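Local structure of putative TetR-family transcriptional regulator (Syntrophomonas wolfei subsp. wolfei, 3LWJ) at residues A[81-85]-A[86-90]; A[167-170]-A[171-175]. The protein probably binds DNA through a helix-turn-helix motif, as a transcriptional regulator of the TetR family. All coordinates share one frame; numbering follows the deposited sequence. Where two conformers were deposited one is given.

Contact 1: A[81-85]-A[86-90]; sequences VEKDL and YERFI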
loop_
_atom_site.group_PDB
_atom_site.type_symbol
_atom_site.label_atom_id
_atom_site.label_comp_id
_atom_site.label_asym_id
_atom_site.label_seq_id
_atom_site.Cartn_x
_atom_site.Cartn_y
_atom_site.Cartn_z
ATOM N N VAL A 81 -25.877 4.072 -16.774
ATOM C CA VAL A 81 -26.068 3.355 -18.020
ATOM C C VAL A 81 -25.840 1.855 -17.862
ATOM O O VAL A 81 -26.635 1.087 -18.340
ATOM C CB VAL A 81 -25.246 3.965 -19.191
ATOM C CG1 VAL A 81 -23.790 3.974 -18.871
ATOM C CG2 VAL A 81 -25.517 3.210 -20.480
ATOM N N GLU A 82 -24.808 1.418 -17.161
ATOM C CA GLU A 82 -24.646 -0.024 -16.975
ATOM C C GLU A 82 -25.246 -0.465 -15.657
ATOM O O GLU A 82 -24.828 0.006 -14.600
ATOM C CB GLU A 82 -23.173 -0.438 -17.031
ATOM C CG GLU A 82 -22.965 -1.952 -16.786
ATOM C CD GLU A 82 -23.559 -2.857 -17.833
ATOM O OE1 GLU A 82 -23.173 -2.760 -19.022
ATOM O OE2 GLU A 82 -24.433 -3.676 -17.463
ATOM N N LYS A 83 -26.175 -1.416 -15.722
ATOM C CA LYS A 83 -26.901 -1.876 -14.543
ATOM C C LYS A 83 -26.478 -3.257 -14.049
ATOM O O LYS A 83 -26.713 -3.564 -12.912
ATOM C CB LYS A 83 -28.428 -1.816 -14.765
ATOM C CG LYS A 83 -28.949 -0.431 -15.178
ATOM C CD LYS A 83 -28.932 0.579 -14.017
ATOM C CE LYS A 83 -29.003 2.038 -14.520
ATOM N NZ LYS A 83 -28.764 3.046 -13.425
ATOM N N ASP A 84 -25.813 -4.074 -14.860
ATOM C CA ASP A 84 -25.296 -5.350 -14.366
ATOM C C ASP A 84 -24.197 -5.099 -13.303
ATOM O O ASP A 84 -23.215 -4.411 -13.551
ATOM C CB ASP A 84 -24.750 -6.195 -15.524
ATOM C CG ASP A 84 -24.327 -7.568 -15.077
ATOM O OD1 ASP A 84 -25.177 -8.473 -15.101
ATOM O OD2 ASP A 84 -23.146 -7.758 -14.709
ATOM N N LEU A 85 -24.377 -5.660 -12.109
ATOM C CA LEU A 85 -23.534 -5.306 -11.001
ATOM C C LEU A 85 -22.148 -5.908 -11.095
ATOM O O LEU A 85 -21.198 -5.303 -10.592
ATOM C CB LEU A 85 -24.193 -5.678 -9.681
ATOM C CG LEU A 85 -25.562 -5.045 -9.409
ATOM C CD1 LEU A 85 -25.941 -5.470 -7.998
ATOM C CD2 LEU A 85 -25.590 -3.492 -9.569
ATOM N N TYR A 86 -22.028 -7.067 -11.740
ATOM C CA TYR A 86 -20.741 -7.690 -12.032
ATOM C C TYR A 86 -19.960 -6.919 -13.084
ATOM O O TYR A 86 -18.745 -6.734 -12.959
ATOM C CB TYR A 86 -20.881 -9.154 -12.513
ATOM C CG TYR A 86 -19.536 -9.734 -12.924
ATOM C CD1 TYR A 86 -18.595 -10.097 -11.962
ATOM C CD2 TYR A 86 -19.170 -9.830 -14.257
ATOM C CE1 TYR A 86 -17.352 -10.589 -12.320
ATOM C CE2 TYR A 86 -17.921 -10.321 -14.623
ATOM C CZ TYR A 86 -17.025 -10.703 -13.643
ATOM O OH TYR A 86 -15.792 -11.183 -13.995
ATOM N N GLU A 87 -20.646 -6.500 -14.146
ATOM C CA GLU A 87 -20.005 -5.657 -15.146
ATOM C C GLU A 87 -19.473 -4.409 -14.487
ATOM O O GLU A 87 -18.330 -3.998 -14.753
ATOM C CB GLU A 87 -20.971 -5.279 -16.262
ATOM C CG GLU A 87 -20.278 -4.678 -17.463
ATOM C CD GLU A 87 -19.608 -5.710 -18.359
ATOM O OE1 GLU A 87 -20.054 -6.867 -18.430
ATOM O OE2 GLU A 87 -18.631 -5.351 -19.021
ATOM N N ARG A 88 -20.285 -3.809 -13.619
ATOM C CA ARG A 88 -19.851 -2.644 -12.845
ATOM C C ARG A 88 -18.603 -2.925 -11.973
ATOM O O ARG A 88 -17.681 -2.101 -11.885
ATOM C CB ARG A 88 -20.973 -2.179 -11.920
ATOM C CG ARG A 88 -22.217 -1.581 -12.578
ATOM C CD ARG A 88 -23.179 -1.139 -11.503
ATOM N NE ARG A 88 -24.345 -0.428 -12.033
ATOM C CZ ARG A 88 -25.188 0.274 -11.288
ATOM N NH1 ARG A 88 -25.016 0.377 -9.974
ATOM N NH2 ARG A 88 -26.215 0.874 -11.859
ATOM N N PHE A 89 -18.597 -4.091 -11.325
ATOM C CA PHE A 89 -17.540 -4.473 -10.391
ATOM C C PHE A 89 -16.184 -4.435 -11.065
ATOM O O PHE A 89 -15.233 -3.862 -10.538
ATOM C CB PHE A 89 -17.823 -5.880 -9.839
ATOM C CG PHE A 89 -16.918 -6.298 -8.728
ATOM C CD1 PHE A 89 -16.962 -5.651 -7.507
ATOM C CD2 PHE A 89 -16.014 -7.340 -8.907
ATOM C CE1 PHE A 89 -16.127 -6.017 -6.489
ATOM C CE2 PHE A 89 -15.179 -7.724 -7.868
ATOM C CZ PHE A 89 -15.237 -7.056 -6.660
ATOM N N ILE A 90 -16.112 -5.023 -12.244
ATOM C CA ILE A 90 -14.882 -5.024 -13.009
ATOM C C ILE A 90 -14.578 -3.675 -13.600
ATOM O O ILE A 90 -13.482 -3.137 -13.385
ATOM C CB ILE A 90 -14.902 -6.022 -14.153
ATOM C CG1 ILE A 90 -15.210 -7.417 -13.617
ATOM C CG2 ILE A 90 -13.589 -5.997 -14.835
ATOM C CD1 ILE A 90 -14.339 -7.849 -12.417
#
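Two nitrogens of the Arg88 side chain converge on Glu82 O, just ahead of an N-capped helix start: NE donates over 2.6 Å at an N-H...O angle of 161°, and NH2 adds a weak bond. The carbonyl lies at the guanidinium edge, close to its plane. The arginine, on the first turn of helix 85-102, thus reaches back across the loop that links this helix to helix 56-79, the long helix that in TetR-type folds leads away from the N-terminal DNA-binding domain. Its chain runs extended from CG to NE, with CG anti to the carbonyl carbon (chi1 -68°), which carries the guanidinium back past the helix start. One guanidinium face is covered by Leu85 CD2, 3.9 Å from Arg88 NH1, and the two side chains run side by side in the same direction. Lys83 CD lies 3.5 Å from Arg88 NH2; Lys83 NZ, a like charge close by, is bonded to Tyr79 O, and Tyr79 also makes a cation-pi contact with Arg88. With an alanine at this position Glu82 O would probably lose both its side-chain donors, and the loop would be freer to shift against the helix. Asp84 is the N-cap: OD2 accepts from Glu87 N at 2.9 Å with its anti lone pair, while Asp84 O takes the helical bond from Arg88 N (3.0 Å). Leu85 O likewise receives Phe89 N. The side chains of Glu82 and Glu87 cross at about a right angle, the carboxylate carbon Glu82 CD lying 3.8 Å from Glu87 CG, with the carboxylate planes 42° apart. Glu82 bends at chi2, and its OE2 accepts from Asp84 N over 3.0 Å through the anti lone pair.

Contact 2: A[167-170]-A[171-175]; sequences SLYK and WVVLK
The closing turns of helix 153-173 widen into a pi-type turn here, and Tyr169 O marks the change by accepting two backbone bonds, from Val173 N at 2.9 Å and from Leu174 N at 3.0 Å, the latter in the carbonyl plane. One residue earlier the pattern is still that of an alpha helix, Val172 N donating to Leu168 O nearly in line with the carbonyl. The Tyr169 ring lies across the widened turn: CD1 packs on Val173 CB (3.9 Å), while Leu174 CD2 comes within 3.7 Å of Tyr169 CZ. A chi1 of 155°, which sets CG roughly anti to the backbone N, swings the ring over Val173 and Leu174. In the dimer of this TetR-type helical domain the same face meets the second subunit, where Asp121 bonds Tyr169 OH and His158 bonds Lys170 NZ. Around the helix from there, Leu168 CD1 meets the edge of the Trp171 indole, 3.7 Å from CE3 and in the ring plane; Phe100 of helix 85-102 touches Leu168, and Met182 of helix 179-195 touches Trp171. After the helix, Lys175 takes a positive phi (55°) and its side chain folds back, NZ donating to Val172 O over 2.8 Å.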
loop_
_atom_site.group_PDB
_atom_site.type_symbol
_atom_site.label_atom_id
_atom_site.label_comp_id
_atom_site.label_asym_id
_atom_site.label_seq_id
_atom_site.Cartn_x
_atom_site.Cartn_y
_atom_site.Cartn_z
ATOM N N SER A 167 -0.511 -1.263 -6.867
ATOM C CA SER A 167 -0.216 -1.359 -8.311
ATOM C C SER A 167 0.074 0.049 -8.907
ATOM O O SER A 167 0.907 0.179 -9.808
ATOM C CB SER A 167 -1.386 -2.057 -9.011
ATOM O OG SER A 167 -2.460 -1.138 -9.126
ATOM N N LEU A 168 -0.608 1.111 -8.431
ATOM C CA LEU A 168 -0.279 2.492 -8.840
ATOM C C LEU A 168 1.184 2.802 -8.490
ATOM O O LEU A 168 1.948 3.309 -9.287
ATOM C CB LEU A 168 -1.184 3.509 -8.108
ATOM C CG LEU A 168 -1.054 4.999 -8.471
ATOM C CD1 LEU A 168 -1.153 5.216 -10.017
ATOM C CD2 LEU A 168 -2.119 5.841 -7.650
ATOM N N TYR A 169 1.567 2.490 -7.259
ATOM C CA TYR A 169 2.922 2.752 -6.798
ATOM C C TYR A 169 3.961 2.037 -7.672
ATOM O O TYR A 169 4.966 2.627 -8.055
ATOM C CB TYR A 169 3.051 2.371 -5.320
ATOM C CG TYR A 169 4.435 2.014 -4.813
ATOM C CD1 TYR A 169 5.300 2.977 -4.323
ATOM C CD2 TYR A 169 4.853 0.690 -4.768
ATOM C CE1 TYR A 169 6.567 2.619 -3.823
ATOM C CE2 TYR A 169 6.103 0.324 -4.249
ATOM C CZ TYR A 169 6.959 1.293 -3.791
ATOM O OH TYR A 169 8.200 0.917 -3.269
ATOM N N LYS A 170 3.706 0.789 -8.024
ATOM C CA LYS A 170 4.642 0.044 -8.874
ATOM C C LYS A 170 4.738 0.592 -10.295
ATOM O O LYS A 170 5.790 0.453 -10.951
ATOM C CB LYS A 170 4.309 -1.451 -8.912
ATOM C CG LYS A 170 4.496 -2.153 -7.572
ATOM C CD LYS A 170 4.434 -3.740 -7.647
ATOM C CE LYS A 170 5.507 -4.399 -8.531
ATOM N NZ LYS A 170 5.940 -5.765 -8.062
ATOM N N TRP A 171 3.673 1.214 -10.786
ATOM C CA TRP A 171 3.730 1.829 -12.120
ATOM C C TRP A 171 4.427 3.178 -12.058
ATOM O O TRP A 171 5.504 3.362 -12.663
ATOM C CB TRP A 171 2.344 1.977 -12.700
ATOM C CG TRP A 171 2.255 2.846 -13.911
ATOM C CD1 TRP A 171 2.931 2.695 -15.087
ATOM C CD2 TRP A 171 1.396 3.975 -14.086
ATOM N NE1 TRP A 171 2.567 3.685 -15.970
ATOM C CE2 TRP A 171 1.617 4.476 -15.379
ATOM C CE3 TRP A 171 0.452 4.604 -13.276
ATOM C CZ2 TRP A 171 0.944 5.589 -15.876
ATOM C CZ3 TRP A 171 -0.226 5.712 -13.781
ATOM C CH2 TRP A 171 0.032 6.193 -15.062
ATOM N N VAL A 172 3.846 4.101 -11.281
ATOM C CA VAL A 172 4.270 5.491 -11.301
ATOM C C VAL A 172 5.518 5.772 -10.455
ATOM O O VAL A 172 6.258 6.685 -10.782
ATOM C CB VAL A 172 3.086 6.485 -10.943
ATOM C CG1 VAL A 172 2.807 6.536 -9.415
ATOM C CG2 VAL A 172 3.380 7.855 -11.487
ATOM N N VAL A 173 5.761 5.025 -9.381
ATOM C CA VAL A 173 6.973 5.249 -8.603
ATOM C C VAL A 173 8.103 4.266 -8.975
ATOM O O VAL A 173 9.190 4.715 -9.346
ATOM C CB VAL A 173 6.744 5.255 -7.100
ATOM C CG1 VAL A 173 8.067 5.322 -6.352
ATOM C CG2 VAL A 173 5.835 6.437 -6.708
ATOM N N LEU A 174 7.873 2.958 -8.869
ATOM C CA LEU A 174 8.921 1.978 -9.204
ATOM C C LEU A 174 9.236 1.881 -10.690
ATOM O O LEU A 174 10.352 1.497 -11.062
ATOM C CB LEU A 174 8.556 0.576 -8.735
ATOM C CG LEU A 174 8.389 0.339 -7.247
ATOM C CD1 LEU A 174 8.412 -1.163 -7.019
ATOM C CD2 LEU A 174 9.516 1.001 -6.498
ATOM N N LYS A 175 8.282 2.248 -11.536
ATOM C CA LYS A 175 8.421 2.055 -12.982
ATOM C C LYS A 175 8.729 0.584 -13.249
ATOM O O LYS A 175 9.496 0.292 -14.131
ATOM C CB LYS A 175 9.569 2.898 -13.575
ATOM C CG LYS A 175 9.763 4.313 -13.034
ATOM C CD LYS A 175 8.798 5.291 -13.668
ATOM C CE LYS A 175 9.048 6.717 -13.168
ATOM N NZ LYS A 175 7.760 7.469 -13.062
#

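How the contacts relate
Contact 1 starts a helix and contact 2 finishes one. The first, partly buried, lies toward the periphery of the fold where helix 85-102 begins, and its chemistry is largely polar: a side-chain cap and an arginine fixed to a loop carbonyl. The second is buried and mainly apolar, with ring and branched side chains on a widened turn and backbone bonds beneath them. Their centres are 27 Å apart and they do not touch, yet both lie against helix 179-195, and contact 2 packs on the far part of the helix that contact 1 opens. Each also reaches the second subunit, Tyr86 and Phe89 by packing, Tyr169 and Lys170 also by hydrogen bonds.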